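Local coordinates for Fe-regulated protein B (Neisseria meningitidis, PDB 4AIP) that transports iron across the outer membrane as a TonB-dependent transporter, and probably takes part in siderophore uptake as related receptors do, at residues K335-S339 with A340-G344; A424-D427 with T428-Y432; H719-W723 with T724-P728. All coordinates share one frame; numbering follows the deposited sequence.

Contact 1 of 3, residues K335-S339 with A340-G344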
ATOM      1  N   LYS B 335      18.498   5.911   7.441  1.00 13.66           N
ATOM      2  CA  LYS B 335      18.108   6.860   6.458  1.00 14.55           C
ATOM      3  C   LYS B 335      18.222   6.234   5.093  1.00 14.87           C
ATOM      4  O   LYS B 335      19.284   5.705   4.685  1.00 13.21           O
ATOM      5  CB  LYS B 335      18.923   8.106   6.543  1.00 16.06           C
ATOM      6  CG  LYS B 335      17.976   9.247   6.281  1.00 21.44           C
ATOM      7  CD  LYS B 335      18.459  10.615   6.694  1.00 23.92           C
ATOM      8  CE  LYS B 335      19.814  10.386   7.312  1.00 24.93           C
ATOM      9  NZ  LYS B 335      20.299  11.059   8.496  1.00 23.38           N
ATOM     10  N   GLU B 336      17.127   6.282   4.367  1.00 15.27           N
ATOM     11  CA  GLU B 336      17.126   5.669   3.061  1.00 18.24           C
ATOM     12  C   GLU B 336      16.711   6.515   1.935  1.00 19.20           C
ATOM     13  O   GLU B 336      15.834   7.383   2.081  1.00 20.52           O
ATOM     14  CB  GLU B 336      16.208   4.503   3.044  1.00 18.29           C
ATOM     15  CG  GLU B 336      16.930   3.347   3.354  1.00 21.48           C
ATOM     16  CD  GLU B 336      16.074   2.105   3.253  1.00 24.98           C
ATOM     17  OE1 GLU B 336      15.836   1.636   2.089  1.00 24.57           O
ATOM     18  OE2 GLU B 336      15.676   1.614   4.346  1.00 24.71           O
ATOM     19  N   ARG B 337      17.353   6.231   0.813  1.00 19.58           N
ATOM     20  CA  ARG B 337      16.864   6.672  -0.447  1.00 19.48           C
ATOM     21  C   ARG B 337      16.663   5.470  -1.366  1.00 19.89           C
ATOM     22  O   ARG B 337      17.561   4.632  -1.610  1.00 19.81           O
ATOM     23  CB  ARG B 337      17.765   7.733  -1.072  1.00 19.99           C
ATOM     24  CG  ARG B 337      17.312   8.198  -2.423  1.00 19.24           C
ATOM     25  CD  ARG B 337      18.466   8.868  -3.125  1.00 20.48           C
ATOM     26  NE  ARG B 337      18.081   9.463  -4.396  1.00 21.23           N
ATOM     27  CZ  ARG B 337      18.198   8.852  -5.565  1.00 21.55           C
ATOM     28  NH1 ARG B 337      18.717   7.618  -5.645  1.00 22.57           N
ATOM     29  NH2 ARG B 337      17.837   9.484  -6.658  1.00 20.45           N
ATOM     30  N   TYR B 338      15.447   5.390  -1.861  1.00 19.75           N
ATOM     31  CA  TYR B 338      15.101   4.442  -2.894  1.00 20.22           C
ATOM     32  C   TYR B 338      14.628   5.188  -4.164  1.00 20.39           C
ATOM     33  O   TYR B 338      13.759   6.068  -4.110  1.00 20.88           O
ATOM     34  CB  TYR B 338      13.973   3.531  -2.390  1.00 19.46           C
ATOM     35  CG  TYR B 338      13.421   2.675  -3.495  1.00 20.76           C
ATOM     36  CD1 TYR B 338      14.074   1.476  -3.912  1.00 21.58           C
ATOM     37  CD2 TYR B 338      12.286   3.082  -4.181  1.00 21.35           C
ATOM     38  CE1 TYR B 338      13.556   0.702  -4.976  1.00 22.15           C
ATOM     39  CE2 TYR B 338      11.757   2.304  -5.233  1.00 20.75           C
ATOM     40  CZ  TYR B 338      12.386   1.139  -5.618  1.00 21.27           C
ATOM     41  OH  TYR B 338      11.849   0.397  -6.663  1.00 22.93           O
ATOM     42  N   SER B 339      15.169   4.792  -5.297  1.00 20.21           N
ATOM     43  CA  SER B 339      14.725   5.325  -6.547  1.00 20.09           C
ATOM     44  C   SER B 339      14.357   4.178  -7.447  1.00 20.23           C
ATOM     45  O   SER B 339      15.078   3.178  -7.477  1.00 18.68           O
ATOM     46  CB  SER B 339      15.854   6.119  -7.163  1.00 20.70           C
ATOM     47  OG  SER B 339      15.708   6.174  -8.569  1.00 21.62           O
ATOM     48  N   ALA B 340      13.234   4.316  -8.169  1.00 21.10           N
ATOM     49  CA  ALA B 340      12.777   3.257  -9.104  1.00 19.66           C
ATOM     50  C   ALA B 340      13.605   3.176 -10.379  1.00 19.71           C
ATOM     51  O   ALA B 340      13.638   2.134 -11.007  1.00 18.49           O
ATOM     52  CB  ALA B 340      11.308   3.435  -9.474  1.00 20.03           C
ATOM     53  N   ASP B 341      14.211   4.282 -10.789  1.00 22.92           N
ATOM     54  CA  ASP B 341      15.119   4.266 -11.901  1.00 25.83           C
ATOM     55  C   ASP B 341      16.126   5.378 -11.744  1.00 27.60           C
ATOM     56  O   ASP B 341      15.741   6.558 -11.676  1.00 28.45           O
ATOM     57  CB  ASP B 341      14.393   4.423 -13.232  1.00 25.04           C
ATOM     58  CG  ASP B 341      15.348   4.356 -14.415  1.00 24.05           C
ATOM     59  OD1 ASP B 341      16.465   3.778 -14.251  1.00 22.36           O
ATOM     60  OD2 ASP B 341      14.964   4.875 -15.504  1.00 23.65           O
ATOM     61  N   ASP B 342      17.411   5.016 -11.717  1.00 27.94           N
ATOM     62  CA  ASP B 342      18.442   6.053 -11.557  1.00 28.25           C
ATOM     63  C   ASP B 342      19.293   6.338 -12.807  1.00 29.16           C
ATOM     64  O   ASP B 342      20.387   6.885 -12.667  1.00 29.16           O
ATOM     65  CB  ASP B 342      19.317   5.786 -10.319  1.00 25.74           C
ATOM     66  CG  ASP B 342      18.832   6.543  -9.085  1.00 23.69           C
ATOM     67  OD1 ASP B 342      17.912   7.383  -9.196  1.00 21.67           O
ATOM     68  OD2 ASP B 342      19.381   6.297  -7.992  1.00 21.90           O
ATOM     69  N   SER B 343      18.788   5.944 -13.991  1.00 29.67           N
ATOM     70  CA  SER B 343      19.451   6.185 -15.284  1.00 30.58           C
ATOM     71  C   SER B 343      19.780   7.659 -15.564  1.00 32.50           C
ATOM     72  O   SER B 343      20.838   7.960 -16.126  1.00 31.78           O
ATOM     73  CB  SER B 343      18.603   5.695 -16.466  1.00 28.31           C
ATOM     74  OG  SER B 343      17.782   4.621 -16.094  1.00 26.82           O
ATOM     75  N   GLY B 344      18.861   8.551 -15.203  1.00 36.09           N
ATOM     76  CA  GLY B 344      19.035   9.989 -15.408  1.00 38.80           C
ATOM     77  C   GLY B 344      19.574  10.671 -14.168  1.00 38.76           C
ATOM     78  O   GLY B 344      19.518  11.872 -14.084  1.00 40.88           O
TER
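Arg337 reaches Asp342 on a stretched chain: CG lies anti to the backbone N (chi1 178°) and the chain stays extended to NE, which carries the guanidinium along the strand to the level of Ser339, where Asp342 of the loop meets it. The two flat groups meet end-on, their planes 24° apart. NH1 donates to Asp342 OD2 over 2.8 Å, using the syn lone pair of that oxygen, while NH2 reaches Asp342 OD1 at 3.3 Å; both oxygens lie close to the guanidinium plane, so the pair is a two-pronged salt bridge. Ser339, two residues on in the strand, adds a third bond. Its OG donates to Asp342 OD1 over 2.6 Å, arriving from above the carboxylate plane, on the face opposite to that of Arg337 NH2. Thr345 OG1 also bonds to OD1, and Asn355 of the adjoining strand 355-371 to OD2. On a different course, the Tyr338 ring passes obliquely by the backbone of Ala340, CE2 standing 3.9 Å from Ala340 N. Within the loop, Asp341 OD1 accepts from Ser343 N at 3.2 Å, an Asx turn. The donors on Asp342 hold a buried carboxylate where the loop leaves a strand of the transporter's beta-barrel. With Arg337 bound to it and Arg304 in a long, weak ion pair, Asp342 is probably kept ionised, its negative charge offsetting the two like charges.

Contact 2 of 3, residues A424-D427 with T428-Y432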
ATOM      1  N   ALA B 424      46.539   7.332 -16.446  1.00 40.82           N
ATOM      2  CA  ALA B 424      47.216   7.064 -15.175  1.00 40.06           C
ATOM      3  C   ALA B 424      46.192   7.153 -14.053  1.00 39.11           C
ATOM      4  O   ALA B 424      46.092   6.220 -13.275  1.00 39.54           O
ATOM      5  CB  ALA B 424      48.359   8.020 -14.946  1.00 40.10           C
ATOM      6  N   ASP B 425      45.396   8.230 -14.037  1.00 37.96           N
ATOM      7  CA  ASP B 425      44.333   8.468 -13.028  1.00 37.67           C
ATOM      8  C   ASP B 425      43.251   7.381 -13.026  1.00 37.91           C
ATOM      9  O   ASP B 425      42.859   6.839 -11.971  1.00 36.86           O
ATOM     10  CB  ASP B 425      43.698   9.864 -13.218  1.00 35.96           C
ATOM     11  CG  ASP B 425      44.550  11.004 -12.587  1.00 36.61           C
ATOM     12  OD1 ASP B 425      45.258  10.771 -11.578  1.00 31.60           O
ATOM     13  OD2 ASP B 425      44.489  12.147 -13.097  1.00 35.08           O
ATOM     14  N   GLU B 426      42.795   7.081 -14.237  1.00 38.20           N
ATOM     15  CA  GLU B 426      41.848   6.028 -14.512  1.00 38.72           C
ATOM     16  C   GLU B 426      42.294   4.709 -13.916  1.00 38.34           C
ATOM     17  O   GLU B 426      41.493   3.991 -13.274  1.00 37.60           O
ATOM     18  CB  GLU B 426      41.698   5.869 -16.031  1.00 40.16           C
ATOM     19  CG  GLU B 426      40.455   6.477 -16.673  1.00 39.04           C
ATOM     20  CD  GLU B 426      40.415   6.157 -18.144  1.00 38.78           C
ATOM     21  OE1 GLU B 426      41.025   5.140 -18.566  1.00 39.75           O
ATOM     22  OE2 GLU B 426      39.803   6.935 -18.887  1.00 39.67           O
ATOM     23  N   ASP B 427      43.570   4.380 -14.116  1.00 38.33           N
ATOM     24  CA  ASP B 427      44.059   3.106 -13.590  1.00 39.50           C
ATOM     25  C   ASP B 427      44.101   3.064 -12.084  1.00 38.68           C
ATOM     26  O   ASP B 427      43.878   1.990 -11.520  1.00 38.26           O
ATOM     27  CB  ASP B 427      45.371   2.670 -14.231  1.00 41.24           C
ATOM     28  CG  ASP B 427      45.174   2.286 -15.705  1.00 45.75           C
ATOM     29  OD1 ASP B 427      44.095   1.695 -15.991  1.00 43.61           O
ATOM     30  OD2 ASP B 427      46.070   2.588 -16.553  1.00 46.67           O
ATOM     31  N   THR B 428      44.317   4.231 -11.440  1.00 37.35           N
ATOM     32  CA  THR B 428      44.291   4.339  -9.961  1.00 35.44           C
ATOM     33  C   THR B 428      42.876   4.070  -9.376  1.00 34.57           C
ATOM     34  O   THR B 428      42.688   3.231  -8.487  1.00 34.05           O
ATOM     35  CB  THR B 428      44.843   5.709  -9.470  1.00 35.52           C
ATOM     36  OG1 THR B 428      45.866   6.166 -10.361  1.00 33.91           O
ATOM     37  CG2 THR B 428      45.408   5.611  -8.019  1.00 34.69           C
ATOM     38  N   VAL B 429      41.879   4.781  -9.878  1.00 32.87           N
ATOM     39  CA  VAL B 429      40.545   4.629  -9.332  1.00 32.25           C
ATOM     40  C   VAL B 429      40.159   3.143  -9.397  1.00 32.17           C
ATOM     41  O   VAL B 429      39.810   2.559  -8.367  1.00 30.99           O
ATOM     42  CB  VAL B 429      39.526   5.556 -10.042  1.00 31.80           C
ATOM     43  CG1 VAL B 429      38.094   5.283  -9.567  1.00 31.51           C
ATOM     44  CG2 VAL B 429      39.877   7.021  -9.796  1.00 31.34           C
ATOM     45  N   HIS B 430      40.281   2.535 -10.591  1.00 32.19           N
ATOM     46  CA  HIS B 430      39.987   1.104 -10.802  1.00 30.96           C
ATOM     47  C   HIS B 430      40.689   0.154  -9.851  1.00 31.97           C
ATOM     48  O   HIS B 430      40.161  -0.913  -9.539  1.00 32.38           O
ATOM     49  CB  HIS B 430      40.248   0.712 -12.250  1.00 29.89           C
ATOM     50  CG  HIS B 430      39.484   1.536 -13.228  1.00 29.20           C
ATOM     51  ND1 HIS B 430      39.963   1.832 -14.482  1.00 29.11           N
ATOM     52  CD2 HIS B 430      38.294   2.180 -13.114  1.00 29.81           C
ATOM     53  CE1 HIS B 430      39.083   2.595 -15.112  1.00 32.44           C
ATOM     54  NE2 HIS B 430      38.065   2.828 -14.299  1.00 27.74           N
ATOM     55  N   ALA B 431      41.853   0.582  -9.369  1.00 32.72           N
ATOM     56  CA  ALA B 431      42.723  -0.183  -8.496  1.00 32.97           C
ATOM     57  C   ALA B 431      42.237  -0.209  -7.052  1.00 33.21           C
ATOM     58  O   ALA B 431      42.688  -1.034  -6.261  1.00 33.75           O
ATOM     59  CB  ALA B 431      44.125   0.410  -8.546  1.00 34.53           C
ATOM     60  N   TYR B 432      41.332   0.698  -6.693  1.00 32.22           N
ATOM     61  CA  TYR B 432      40.804   0.721  -5.337  1.00 29.98           C
ATOM     62  C   TYR B 432      39.739  -0.296  -5.201  1.00 30.73           C
ATOM     63  O   TYR B 432      38.929  -0.566  -6.137  1.00 32.03           O
ATOM     64  CB  TYR B 432      40.176   2.035  -4.996  1.00 27.66           C
ATOM     65  CG  TYR B 432      41.139   2.990  -4.422  1.00 30.66           C
ATOM     66  CD1 TYR B 432      41.548   2.878  -3.093  1.00 32.93           C
ATOM     67  CD2 TYR B 432      41.701   4.006  -5.210  1.00 33.14           C
ATOM     68  CE1 TYR B 432      42.459   3.781  -2.543  1.00 32.90           C
ATOM     69  CE2 TYR B 432      42.621   4.897  -4.669  1.00 33.37           C
ATOM     70  CZ  TYR B 432      42.982   4.786  -3.328  1.00 36.37           C
ATOM     71  OH  TYR B 432      43.882   5.685  -2.778  1.00 39.05           O
TER
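Thr428 folds its hydroxyl back onto the preceding turn of helix 420-431, where OG1 donates to Ala424 O over 2.9 Å. The same carbonyl accepts the backbone N of Thr428 at 3.2 Å, so one oxygen serves two donors of one residue. OG1 sits beside its own backbone N (chi1 -33°), a rotation that keeps the hydroxyl near the helix wall. The tight part continues with Val429 N bonded to Asp425 O at 3.1 Å and His430 N to Glu426 O at 3.3 Å, both nearly straight i to i+4 bonds. The imidazole of His430 lies with one face against Glu426 O; ND1 is 2.9 Å from that oxygen, but the angle is poor for a hydrogen bond, and NE2 instead bonds to Phe399 O. At Ala431 the pattern changes: its N bonds only weakly to Asp427 O but reaches Thr428 O, three residues back, at 2.9 Å. The loose side is the solvent side, with Ala424, Asp427 and Ala431; Glu426 turns its carboxylate to Arg423 in a salt bridge. Opposite in character is buried Val429, which packs on Phe399 of the same connection between barrel strands 376-390 and 438-452, and on Ala574 of another loop.

Contact 3 of 3, residues H719-W723 with T724-P728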
ATOM      1  N   HIS B 719      14.615  32.653   2.195  1.00 18.30           N
ATOM      2  CA  HIS B 719      16.054  32.909   2.229  1.00 18.87           C
ATOM      3  C   HIS B 719      17.021  31.727   2.428  1.00 19.10           C
ATOM      4  O   HIS B 719      18.130  31.760   1.885  1.00 20.77           O
ATOM      5  CB  HIS B 719      16.361  34.123   3.112  1.00 17.31           C
ATOM      6  CG  HIS B 719      15.907  35.403   2.483  1.00 19.85           C
ATOM      7  ND1 HIS B 719      15.920  36.614   3.139  1.00 20.50           N
ATOM      8  CD2 HIS B 719      15.353  35.641   1.267  1.00 20.36           C
ATOM      9  CE1 HIS B 719      15.407  37.541   2.351  1.00 20.47           C
ATOM     10  NE2 HIS B 719      15.066  36.978   1.208  1.00 19.20           N
ATOM     11  N   SER B 720      16.625  30.676   3.135  1.00 18.76           N
ATOM     12  CA  SER B 720      17.566  29.565   3.333  1.00 18.01           C
ATOM     13  C   SER B 720      17.531  28.609   2.194  1.00 17.91           C
ATOM     14  O   SER B 720      16.930  27.571   2.270  1.00 19.91           O
ATOM     15  CB  SER B 720      17.264  28.829   4.622  1.00 17.30           C
ATOM     16  OG  SER B 720      16.952  29.751   5.638  1.00 15.05           O
ATOM     17  N   GLN B 721      18.200  28.940   1.124  1.00 19.05           N
ATOM     18  CA  GLN B 721      18.252  28.062  -0.037  1.00 21.45           C
ATOM     19  C   GLN B 721      19.137  28.878  -0.934  1.00 22.83           C
ATOM     20  O   GLN B 721      19.531  29.963  -0.533  1.00 23.41           O
ATOM     21  CB  GLN B 721      16.845  27.876  -0.663  1.00 21.52           C
ATOM     22  CG  GLN B 721      16.279  29.123  -1.347  1.00 20.95           C
ATOM     23  CD  GLN B 721      14.806  29.153  -1.418  1.00 20.42           C
ATOM     24  OE1 GLN B 721      14.135  28.924  -0.437  1.00 26.05           O
ATOM     25  NE2 GLN B 721      14.279  29.448  -2.588  1.00 23.81           N
ATOM     26  N   ARG B 722      19.463  28.409  -2.135  1.00 24.09           N
ATOM     27  CA  ARG B 722      20.226  29.269  -3.015  1.00 25.07           C
ATOM     28  C   ARG B 722      19.371  30.439  -3.453  1.00 25.27           C
ATOM     29  O   ARG B 722      18.145  30.399  -3.367  1.00 25.58           O
ATOM     30  CB  ARG B 722      20.731  28.513  -4.213  1.00 25.56           C
ATOM     31  CG  ARG B 722      21.254  27.135  -3.906  1.00 27.96           C
ATOM     32  CD  ARG B 722      21.821  26.619  -5.195  1.00 33.37           C
ATOM     33  NE  ARG B 722      22.271  25.243  -5.116  1.00 35.50           N
ATOM     34  CZ  ARG B 722      23.518  24.879  -4.852  1.00 36.32           C
ATOM     35  NH1 ARG B 722      24.446  25.778  -4.608  1.00 38.90           N
ATOM     36  NH2 ARG B 722      23.833  23.603  -4.825  1.00 40.88           N
ATOM     37  N   TRP B 723      20.040  31.455  -3.965  1.00 26.60           N
ATOM     38  CA  TRP B 723      19.476  32.784  -4.173  1.00 26.63           C
ATOM     39  C   TRP B 723      18.953  33.021  -5.584  1.00 26.69           C
ATOM     40  O   TRP B 723      18.270  34.037  -5.839  1.00 27.79           O
ATOM     41  CB  TRP B 723      20.580  33.784  -3.885  1.00 26.24           C
ATOM     42  CG  TRP B 723      21.489  33.993  -5.049  1.00 26.49           C
ATOM     43  CD1 TRP B 723      22.442  33.108  -5.571  1.00 23.65           C
ATOM     44  CD2 TRP B 723      21.542  35.166  -5.848  1.00 26.74           C
ATOM     45  NE1 TRP B 723      23.096  33.699  -6.624  1.00 26.37           N
ATOM     46  CE2 TRP B 723      22.565  34.957  -6.829  1.00 28.69           C
ATOM     47  CE3 TRP B 723      20.866  36.403  -5.801  1.00 21.77           C
ATOM     48  CZ2 TRP B 723      22.880  35.932  -7.798  1.00 28.49           C
ATOM     49  CZ3 TRP B 723      21.176  37.366  -6.730  1.00 27.45           C
ATOM     50  CH2 TRP B 723      22.187  37.133  -7.735  1.00 27.39           C
ATOM     51  N   THR B 724      19.291  32.102  -6.490  1.00 27.51           N
ATOM     52  CA  THR B 724      18.833  32.121  -7.879  1.00 29.71           C
ATOM     53  C   THR B 724      17.361  31.720  -7.750  1.00 30.92           C
ATOM     54  O   THR B 724      16.918  31.487  -6.642  1.00 34.54           O
ATOM     55  CB  THR B 724      19.680  31.153  -8.711  1.00 31.31           C
ATOM     56  OG1 THR B 724      19.886  29.940  -7.951  1.00 31.86           O
ATOM     57  CG2 THR B 724      21.051  31.804  -9.038  1.00 27.02           C
ATOM     58  N   ASN B 725      16.516  31.695  -8.758  1.00 30.58           N
ATOM     59  CA  ASN B 725      15.109  31.613  -8.266  1.00 29.53           C
ATOM     60  C   ASN B 725      14.508  30.204  -8.132  1.00 28.80           C
ATOM     61  O   ASN B 725      13.719  29.782  -8.957  1.00 29.14           O
ATOM     62  CB  ASN B 725      14.166  32.622  -8.926  1.00 29.44           C
ATOM     63  CG  ASN B 725      14.368  34.068  -8.406  1.00 30.10           C
ATOM     64  OD1 ASN B 725      14.470  34.989  -9.201  1.00 22.38           O
ATOM     65  ND2 ASN B 725      14.408  34.256  -7.079  1.00 32.68           N
ATOM     66  N   THR B 726      14.874  29.518  -7.043  1.00 26.54           N
ATOM     67  CA  THR B 726      14.706  28.082  -6.936  1.00 23.62           C
ATOM     68  C   THR B 726      13.286  27.593  -6.648  1.00 23.84           C
ATOM     69  O   THR B 726      12.667  27.034  -7.528  1.00 23.28           O
ATOM     70  CB  THR B 726      15.635  27.465  -5.897  1.00 21.99           C
ATOM     71  OG1 THR B 726      15.180  27.809  -4.580  1.00 18.91           O
ATOM     72  CG2 THR B 726      17.025  27.901  -6.133  1.00 21.34           C
ATOM     73  N   LEU B 727      12.808  27.735  -5.410  1.00 22.83           N
ATOM     74  CA  LEU B 727      11.491  27.220  -5.061  1.00 21.65           C
ATOM     75  C   LEU B 727      10.721  28.193  -4.198  1.00 20.44           C
ATOM     76  O   LEU B 727      11.109  28.466  -3.075  1.00 20.81           O
ATOM     77  CB  LEU B 727      11.575  25.838  -4.360  1.00 21.53           C
ATOM     78  CG  LEU B 727      12.101  24.642  -5.142  1.00 21.23           C
ATOM     79  CD1 LEU B 727      12.245  23.473  -4.220  1.00 23.26           C
ATOM     80  CD2 LEU B 727      11.181  24.300  -6.248  1.00 21.00           C
ATOM     81  N   PRO B 728       9.597  28.695  -4.713  1.00 20.20           N
ATOM     82  CA  PRO B 728       8.905  29.765  -3.996  1.00 20.15           C
ATOM     83  C   PRO B 728       8.150  29.254  -2.790  1.00 20.38           C
ATOM     84  O   PRO B 728       7.941  28.062  -2.640  1.00 20.55           O
ATOM     85  CB  PRO B 728       7.928  30.339  -5.051  1.00 20.17           C
ATOM     86  CG  PRO B 728       7.740  29.278  -6.048  1.00 19.93           C
ATOM     87  CD  PRO B 728       8.913  28.301  -5.960  1.00 18.96           C
TER
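From Ser720 to Leu727 the backbone turns back on itself without regular helix or strand, with inverse gamma turns centred on Ser720 and Asn725 and a nearly fully extended Gln721 after the first. Across this bend the Gln721 side chain runs past Thr726 in the opposite direction. Its CG is wedged between the backbone N and the carbonyl carbon (chi1 69°), which aims the carboxamide at the returning chain. NE2 lies 2.7 Å from Thr726 OG1; its weak hydrogen bond goes to Leu727 O, at 3.4 Å. The other end of the amide, OE1, accepts from Gly99 N, so the carboxamide joins the bend to a residue of the plug domain. Ser720 adds to this connection, its OG bonding to Asp96 and Thr108.

The bend belongs to the loop that joins strands 702-709 and 733-741, the last two strands of the TonB-dependent receptor barrel, and Asn725 to Pro728 open the predicted TonB C-terminal box. Its bonds to Asp96, Gly99 and Thr108 show the loop reaching inward to the plug of the classic plug-in-barrel fold.

At the apex, Trp723 and Thr724 cross at about a right angle. Thr724 CG2 stands over the face of the indole, 4.0 Å from the centroid of the five-membered ring of Trp723 and 27° off its normal, a CH-pi contact. Thr724 N also lies over a face of this ring, 3.2 Å from Trp723 CG. The indole NE1 donates to Glu678. Arg722 contributes mainly with its root: CB is 4.2 Å from Thr726 CG2, whereas the extended chain leads the guanidinium away to a salt bridge with Glu284.

How the contacts relate
The three contacts follow one another along the chain and do not touch. Contact 1 and contact 2 both belong to the beta-barrel part of the chain, with centres about 27 Å and nearest atoms about 18 Å apart. Contact 3, in the last long loop, has its centre about 24 Å from that of contact 1 and about 38 Å from that of contact 2. Contact 1 approaches a ligand-binding residue: the side chain of Tyr338 is about 8 Å from that of Arg276, which binds L-glutamate in another structure of this protein. Contacts 2 and 3 lie away from the known binding residues. Contact 2 is the most peripheral: measured from contact centre to chain centre, it lies at about 38 Å, contact 1 at about 23 Å and contact 3 at about 18 Å.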